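Long-range contacts in putative esterase PA1618 (Pseudomonas aeruginosa, PDB 4QD9), which probably hydrolyses acyl-CoA thioesters, perhaps 1,4-dihydroxy-2-naphthoyl-CoA, as a hotdog-fold thioesterase of the PaaI family: residues A[102-107]-A[114-119]; A[12-17]-A[27-32]. All blocks are in the same frame, centred on the assembly; numbering follows the deposited sequence. Where two conformers were deposited one is given.

Contact 1: residues A[102-107]-A[114-119]; sequences AVARAI and HVWDIR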
loop_
_atom_site.group_PDB
_atom_site.type_symbol
_atom_site.label_atom_id
_atom_site.label_comp_id
_atom_site.label_asym_id
_atom_site.label_seq_id
_atom_site.Cartn_x
_atom_site.Cartn_y
_atom_site.Cartn_z
ATOM N N ALA A 102 0.727 -13.698 -2.677
ATOM C CA ALA A 102 -0.524 -13.400 -1.978
ATOM C C ALA A 102 -1.639 -14.281 -2.518
ATOM O O ALA A 102 -1.735 -14.497 -3.726
ATOM C CB ALA A 102 -0.894 -11.947 -2.146
ATOM N N VAL A 103 -2.476 -14.777 -1.619
ATOM C CA VAL A 103 -3.638 -15.581 -1.999
ATOM C C VAL A 103 -4.872 -14.896 -1.435
ATOM O O VAL A 103 -4.926 -14.597 -0.241
ATOM C CB VAL A 103 -3.534 -16.989 -1.400
ATOM C CG1 VAL A 103 -4.776 -17.832 -1.748
ATOM C CG2 VAL A 103 -2.272 -17.667 -1.888
ATOM N N ALA A 104 -5.846 -14.631 -2.299
ATOM C CA ALA A 104 -7.091 -13.997 -1.882
ATOM C C ALA A 104 -8.208 -15.022 -1.840
ATOM O O ALA A 104 -8.355 -15.836 -2.762
ATOM C CB ALA A 104 -7.459 -12.866 -2.837
ATOM N N ARG A 105 -8.998 -14.954 -0.769
ATOM C CA ARG A 105 -10.180 -15.784 -0.582
ATOM C C ARG A 105 -11.316 -14.877 -0.132
ATOM O O ARG A 105 -11.090 -13.861 0.525
ATOM C CB ARG A 105 -9.923 -16.839 0.489
ATOM C CG ARG A 105 -8.975 -17.936 0.033
ATOM C CD ARG A 105 -8.614 -18.878 1.158
ATOM N NE ARG A 105 -7.652 -19.877 0.690
ATOM C CZ ARG A 105 -7.981 -20.941 -0.042
ATOM N NH1 ARG A 105 -9.249 -21.156 -0.384
ATOM N NH2 ARG A 105 -7.046 -21.795 -0.437
ATOM N N ALA A 106 -12.548 -15.228 -0.488
ATOM C CA ALA A 106 -13.678 -14.385 -0.116
ATOM C C ALA A 106 -14.158 -14.600 1.320
ATOM O O ALA A 106 -14.239 -15.735 1.804
ATOM C CB ALA A 106 -14.827 -14.607 -1.090
ATOM N N ILE A 107 -14.491 -13.502 1.993
ATOM C CA ILE A 107 -15.132 -13.555 3.306
ATOM C C ILE A 107 -16.630 -13.315 3.137
ATOM O O ILE A 107 -17.466 -13.997 3.743
ATOM C CB ILE A 107 -14.564 -12.467 4.231
ATOM C CG1 ILE A 107 -13.087 -12.758 4.526
ATOM C CG2 ILE A 107 -15.351 -12.395 5.530
ATOM C CD1 ILE A 107 -12.855 -14.131 5.142
ATOM N N HIS A 114 -17.749 -6.023 -0.921
ATOM C CA HIS A 114 -17.111 -7.330 -0.877
ATOM C C HIS A 114 -16.025 -7.253 0.181
ATOM O O HIS A 114 -15.400 -6.207 0.344
ATOM C CB HIS A 114 -16.413 -7.651 -2.196
ATOM C CG HIS A 114 -17.335 -7.854 -3.357
ATOM N ND1 HIS A 114 -16.872 -7.954 -4.652
ATOM C CD2 HIS A 114 -18.682 -7.985 -3.425
ATOM C CE1 HIS A 114 -17.895 -8.139 -5.468
ATOM N NE2 HIS A 114 -19.005 -8.154 -4.750
ATOM N N VAL A 115 -15.780 -8.348 0.889
ATOM C CA VAL A 115 -14.674 -8.380 1.846
ATOM C C VAL A 115 -13.771 -9.559 1.482
ATOM O O VAL A 115 -14.245 -10.693 1.357
ATOM C CB VAL A 115 -15.196 -8.513 3.302
ATOM C CG1 VAL A 115 -14.031 -8.529 4.298
ATOM C CG2 VAL A 115 -16.159 -7.364 3.637
ATOM N N TRP A 116 -12.476 -9.283 1.288
ATOM C CA TRP A 116 -11.506 -10.312 0.909
ATOM C C TRP A 116 -10.464 -10.515 1.993
ATOM O O TRP A 116 -10.028 -9.548 2.623
ATOM C CB TRP A 116 -10.767 -9.900 -0.375
ATOM C CG TRP A 116 -11.671 -9.828 -1.571
ATOM C CD1 TRP A 116 -12.293 -8.711 -2.065
ATOM C CD2 TRP A 116 -12.098 -10.922 -2.388
ATOM N NE1 TRP A 116 -13.068 -9.048 -3.153
ATOM C CE2 TRP A 116 -12.973 -10.398 -3.366
ATOM C CE3 TRP A 116 -11.817 -12.293 -2.397
ATOM C CZ2 TRP A 116 -13.577 -11.205 -4.346
ATOM C CZ3 TRP A 116 -12.424 -13.097 -3.380
ATOM C CH2 TRP A 116 -13.292 -12.541 -4.334
ATOM N N ASP A 117 -10.056 -11.771 2.172
ATOM C CA ASP A 117 -8.963 -12.151 3.076
ATOM C C ASP A 117 -7.732 -12.425 2.208
ATOM O O ASP A 117 -7.799 -13.240 1.291
ATOM C CB ASP A 117 -9.401 -13.398 3.854
ATOM C CG ASP A 117 -8.265 -14.087 4.593
ATOM O OD1 ASP A 117 -7.722 -13.508 5.556
ATOM O OD2 ASP A 117 -7.943 -15.239 4.231
ATOM N N ILE A 118 -6.619 -11.730 2.461
ATOM C CA ILE A 118 -5.432 -11.894 1.613
ATOM C C ILE A 118 -4.235 -12.283 2.489
ATOM O O ILE A 118 -3.880 -11.562 3.425
ATOM C CB ILE A 118 -5.102 -10.626 0.786
ATOM C CG1 ILE A 118 -6.307 -10.208 -0.062
ATOM C CG2 ILE A 118 -3.934 -10.908 -0.177
ATOM C CD1 ILE A 118 -7.044 -9.014 0.479
ATOM N N ARG A 119 -3.627 -13.431 2.194
ATOM C CA ARG A 119 -2.518 -13.945 2.997
ATOM C C ARG A 119 -1.247 -13.899 2.151
ATOM O O ARG A 119 -1.250 -14.369 1.008
ATOM C CB ARG A 119 -2.781 -15.388 3.437
ATOM C CG ARG A 119 -4.126 -15.653 4.113
ATOM C CD ARG A 119 -4.230 -14.985 5.460
ATOM N NE ARG A 119 -5.491 -15.322 6.125
ATOM C CZ ARG A 119 -5.632 -16.280 7.038
ATOM N NH1 ARG A 119 -4.585 -17.001 7.424
ATOM N NH2 ARG A 119 -6.822 -16.505 7.577
HETATM O O HOH W 1 -6.475 -16.011 1.733
#

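Contact 2: residues A[12-17]-A[27-32]; sequences QLNASQ and IRFEAF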
loop_
_atom_site.group_PDB
_atom_site.type_symbol
_atom_site.label_atom_id
_atom_site.label_comp_id
_atom_site.label_asym_id
_atom_site.label_seq_id
_atom_site.Cartn_x
_atom_site.Cartn_y
_atom_site.Cartn_z
ATOM N N GLN A 12 -4.907 -12.269 -19.491
ATOM C CA GLN A 12 -5.686 -11.041 -19.526
ATOM C C GLN A 12 -5.470 -10.225 -18.268
ATOM O O GLN A 12 -5.359 -9.005 -18.327
ATOM C CB GLN A 12 -7.173 -11.364 -19.638
ATOM C CG GLN A 12 -7.658 -11.664 -21.034
ATOM C CD GLN A 12 -9.143 -11.985 -21.056
ATOM O OE1 GLN A 12 -9.971 -11.185 -20.606
ATOM N NE2 GLN A 12 -9.488 -13.165 -21.564
ATOM N N LEU A 13 -5.435 -10.903 -17.126
ATOM C CA LEU A 13 -5.228 -10.204 -15.859
ATOM C C LEU A 13 -3.878 -9.502 -15.890
ATOM O O LEU A 13 -3.767 -8.313 -15.563
ATOM C CB LEU A 13 -5.317 -11.175 -14.681
ATOM C CG LEU A 13 -6.682 -11.468 -14.045
ATOM C CD1 LEU A 13 -7.814 -11.460 -15.034
ATOM C CD2 LEU A 13 -6.663 -12.786 -13.262
ATOM N N ASN A 14 -2.851 -10.232 -16.308
ATOM C CA ASN A 14 -1.519 -9.654 -16.415
ATOM C C ASN A 14 -1.411 -8.543 -17.454
ATOM O O ASN A 14 -0.831 -7.490 -17.187
ATOM C CB ASN A 14 -0.486 -10.762 -16.652
ATOM C CG ASN A 14 -0.287 -11.631 -15.411
ATOM O OD1 ASN A 14 -0.215 -11.116 -14.288
ATOM N ND2 ASN A 14 -0.217 -12.944 -15.602
ATOM N N ALA A 15 -1.973 -8.765 -18.641
ATOM C CA ALA A 15 -1.916 -7.757 -19.694
ATOM C C ALA A 15 -2.629 -6.458 -19.311
ATOM O O ALA A 15 -2.229 -5.379 -19.736
ATOM C CB ALA A 15 -2.498 -8.319 -21.009
ATOM N N SER A 16 -3.689 -6.565 -18.522
ATOM C CA SER A 16 -4.485 -5.390 -18.173
ATOM C C SER A 16 -3.728 -4.417 -17.267
ATOM O O SER A 16 -4.146 -3.267 -17.102
ATOM C CB SER A 16 -5.810 -5.806 -17.529
ATOM O OG SER A 16 -5.600 -6.422 -16.268
ATOM N N GLN A 17 -2.601 -4.863 -16.713
ATOM C CA GLN A 17 -1.797 -4.034 -15.811
ATOM C C GLN A 17 -0.867 -3.054 -16.521
ATOM O O GLN A 17 -0.191 -2.253 -15.871
ATOM C CB GLN A 17 -0.948 -4.918 -14.898
ATOM C CG GLN A 17 -1.715 -5.790 -13.938
ATOM C CD GLN A 17 -0.794 -6.417 -12.913
ATOM O OE1 GLN A 17 -0.964 -6.225 -11.706
ATOM N NE2 GLN A 17 0.190 -7.174 -13.386
ATOM N N ILE A 27 4.070 -7.212 -10.571
ATOM C CA ILE A 27 3.034 -8.114 -10.066
ATOM C C ILE A 27 2.605 -9.072 -11.170
ATOM O O ILE A 27 2.396 -8.662 -12.312
ATOM C CB ILE A 27 1.819 -7.328 -9.521
ATOM C CG1 ILE A 27 2.231 -6.569 -8.260
ATOM C CG2 ILE A 27 0.630 -8.275 -9.234
ATOM C CD1 ILE A 27 1.158 -5.602 -7.728
ATOM N N ARG A 28 2.494 -10.346 -10.821
ATOM C CA ARG A 28 2.166 -11.399 -11.780
ATOM C C ARG A 28 1.029 -12.231 -11.204
ATOM O O ARG A 28 1.174 -12.823 -10.129
ATOM C CB ARG A 28 3.408 -12.280 -11.990
ATOM C CG ARG A 28 3.196 -13.559 -12.822
ATOM C CD ARG A 28 4.524 -14.305 -13.054
ATOM N NE ARG A 28 4.967 -15.077 -11.889
ATOM C CZ ARG A 28 6.239 -15.385 -11.625
ATOM N NH1 ARG A 28 7.210 -14.982 -12.432
ATOM N NH2 ARG A 28 6.540 -16.089 -10.541
ATOM N N PHE A 29 -0.109 -12.275 -11.894
ATOM C CA PHE A 29 -1.181 -13.168 -11.464
ATOM C C PHE A 29 -0.765 -14.562 -11.888
ATOM O O PHE A 29 -0.377 -14.758 -13.044
ATOM C CB PHE A 29 -2.511 -12.759 -12.099
ATOM C CG PHE A 29 -3.075 -11.490 -11.530
ATOM C CD1 PHE A 29 -2.659 -10.255 -12.007
ATOM C CD2 PHE A 29 -3.998 -11.536 -10.496
ATOM C CE1 PHE A 29 -3.157 -9.084 -11.466
ATOM C CE2 PHE A 29 -4.506 -10.372 -9.949
ATOM C CZ PHE A 29 -4.086 -9.141 -10.429
ATOM N N GLU A 30 -0.808 -15.517 -10.961
ATOM C CA GLU A 30 -0.133 -16.804 -11.158
ATOM C C GLU A 30 -1.034 -18.032 -11.188
ATOM O O GLU A 30 -0.699 -19.037 -11.817
ATOM C CB GLU A 30 0.889 -17.023 -10.046
ATOM C CG GLU A 30 1.893 -15.912 -9.896
ATOM C CD GLU A 30 3.076 -16.335 -9.060
ATOM O OE1 GLU A 30 2.866 -17.013 -8.025
ATOM O OE2 GLU A 30 4.214 -15.991 -9.445
ATOM N N ALA A 31 -2.147 -17.977 -10.469
ATOM C CA ALA A 31 -2.979 -19.162 -10.294
ATOM C C ALA A 31 -4.364 -18.801 -9.813
ATOM O O ALA A 31 -4.585 -17.722 -9.268
ATOM C CB ALA A 31 -2.337 -20.115 -9.298
ATOM N N PHE A 32 -5.297 -19.727 -9.995
ATOM C CA PHE A 32 -6.630 -19.553 -9.453
ATOM C C PHE A 32 -7.286 -20.915 -9.311
ATOM O O PHE A 32 -6.928 -21.866 -10.013
ATOM C CB PHE A 32 -7.473 -18.639 -10.351
ATOM C CG PHE A 32 -7.920 -19.279 -11.634
ATOM C CD1 PHE A 32 -9.131 -19.964 -11.699
ATOM C CD2 PHE A 32 -7.152 -19.166 -12.780
ATOM C CE1 PHE A 32 -9.552 -20.545 -12.887
ATOM C CE2 PHE A 32 -7.566 -19.746 -13.972
ATOM C CZ PHE A 32 -8.767 -20.438 -14.018
#

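Contact 1: residues A[102-107]-A[114-119]
Ala106 and Trp116 face each other as a non-hydrogen-bonded pair. The methyl of Ala106 meets the rim of the six-membered ring, with CB 3.6 Å from CZ3 of Trp116. The ring gets there because its CG stands beside the backbone N, chi1 -65°, and the six-membered ring is turned across to the partner strand. Next along the same face, Ile118 points CG1 at Ala104, and its CG2 meets CB of Ala102 at 3.8 Å.

The backbone fixes this register. Arg105 and Asp117 form a hydrogen-bonded pair, and the N of Asp117 meets the O of Arg105 at 2.9 Å, nearly in line with the carbonyl. Val103 and Arg119 form a second such pair. Beyond them, Ile107 N gives a 2.9 Å bond to Val115 O where the chain turns a corner.

The face of Val103, Arg105, Asp117 and Arg119 is largely polar. Arg119 NE binds Asp117 OD1 at 2.9 Å in a straight salt bridge (170°), in the guanidinium plane and on the syn lone pair of the carboxylate. A water lies 3.0 Å from Asp117 OD2 and 2.9 Å from Val103 O, so it can join side chain to opposite backbone.

Further out, Ser71 OG is hydrogen-bonded to Trp116 NE1 and holds the far side of the indole. Leu66 of helix 56-72 packs on Ala102 and Ala104. The apolar face thus turns to the long helix and the mixed, mainly polar face away from it, as in the antiparallel sheet of a hotdog fold, which wraps its central helix.

Contact 2: residues A[12-17]-A[27-32]
Helix 10-15 comes up to strand 28-32 with its side chains, and the backbones stay apart, Asn14 CA lying 6.1 Å from Phe29 CA. Asn14 spans this gap with both ends of its amide. OD1 accepts from Phe29 N at 2.7 Å, in the carbonyl plane and on a lone pair. ND2 donates to Phe29 O at 3.1 Å, again on a lone pair, and that oxygen lies close to the amide plane. One side chain therefore reads the N-H and the C=O of a single residue, much as a neighbouring strand would. Two nearly straight bonds, 163° and 165° at the hydrogen, fix how the amide is rotated.

The Phe29 ring packs beside the amide. Its CG lies beside the backbone N, chi1 -72°, which directs the ring at the helix. CB of Leu13 sits over one face in a CH-pi contact, 4.2 Å from the ring centroid and offset toward the rim. Asn14 OD1 is at the ring's edge, in its plane, 3.5 Å from CD1 of Phe29. The ring also touches Leu66 and Met69 of helix 56-72. It is thus part of the core of the hotdog fold, where the N-terminal helix closes against the first strand of the sheet and the long helix.

Gln17 binds two residues earlier, at Ile27, just before the strand begins. Its extended chain brings NE2 to Ile27 O at 2.9 Å. The donor approaches from above the carbonyl plane, not on a lone pair. OE1 of Gln17 touches both neighbours, 3.6 Å from CG2 of Ile27 and equally close to CE1 of Phe29. On the far side of the strand, Arg28 grips Glu30 OE2 with NE and NH2, and Ser40 OG is hydrogen-bonded to the same oxygen.

How the contacts relate
From the N terminus, contact 2 comes first. It closes a loop that runs from helix 10-15 through helix 21-25 to strand 28-32. The chain then passes through strand 36-42, helix 56-72 and strand 80-91 before contact 1 closes the short connection, through strand 108-109, between strands 99-106 and 113-121. The two loops lie in series and neither nest nor cross. The two contacts lie about 16 Å apart between centres and about 7 Å between nearest atoms. Strand 36-42 lies between them, paired with 28-32 along one edge and with 99-106 along the other. Leu66 of helix 56-72 touches residues of both. Contact 2 ties the N-terminal helix to the sheet, whereas contact 1 joins strands within it.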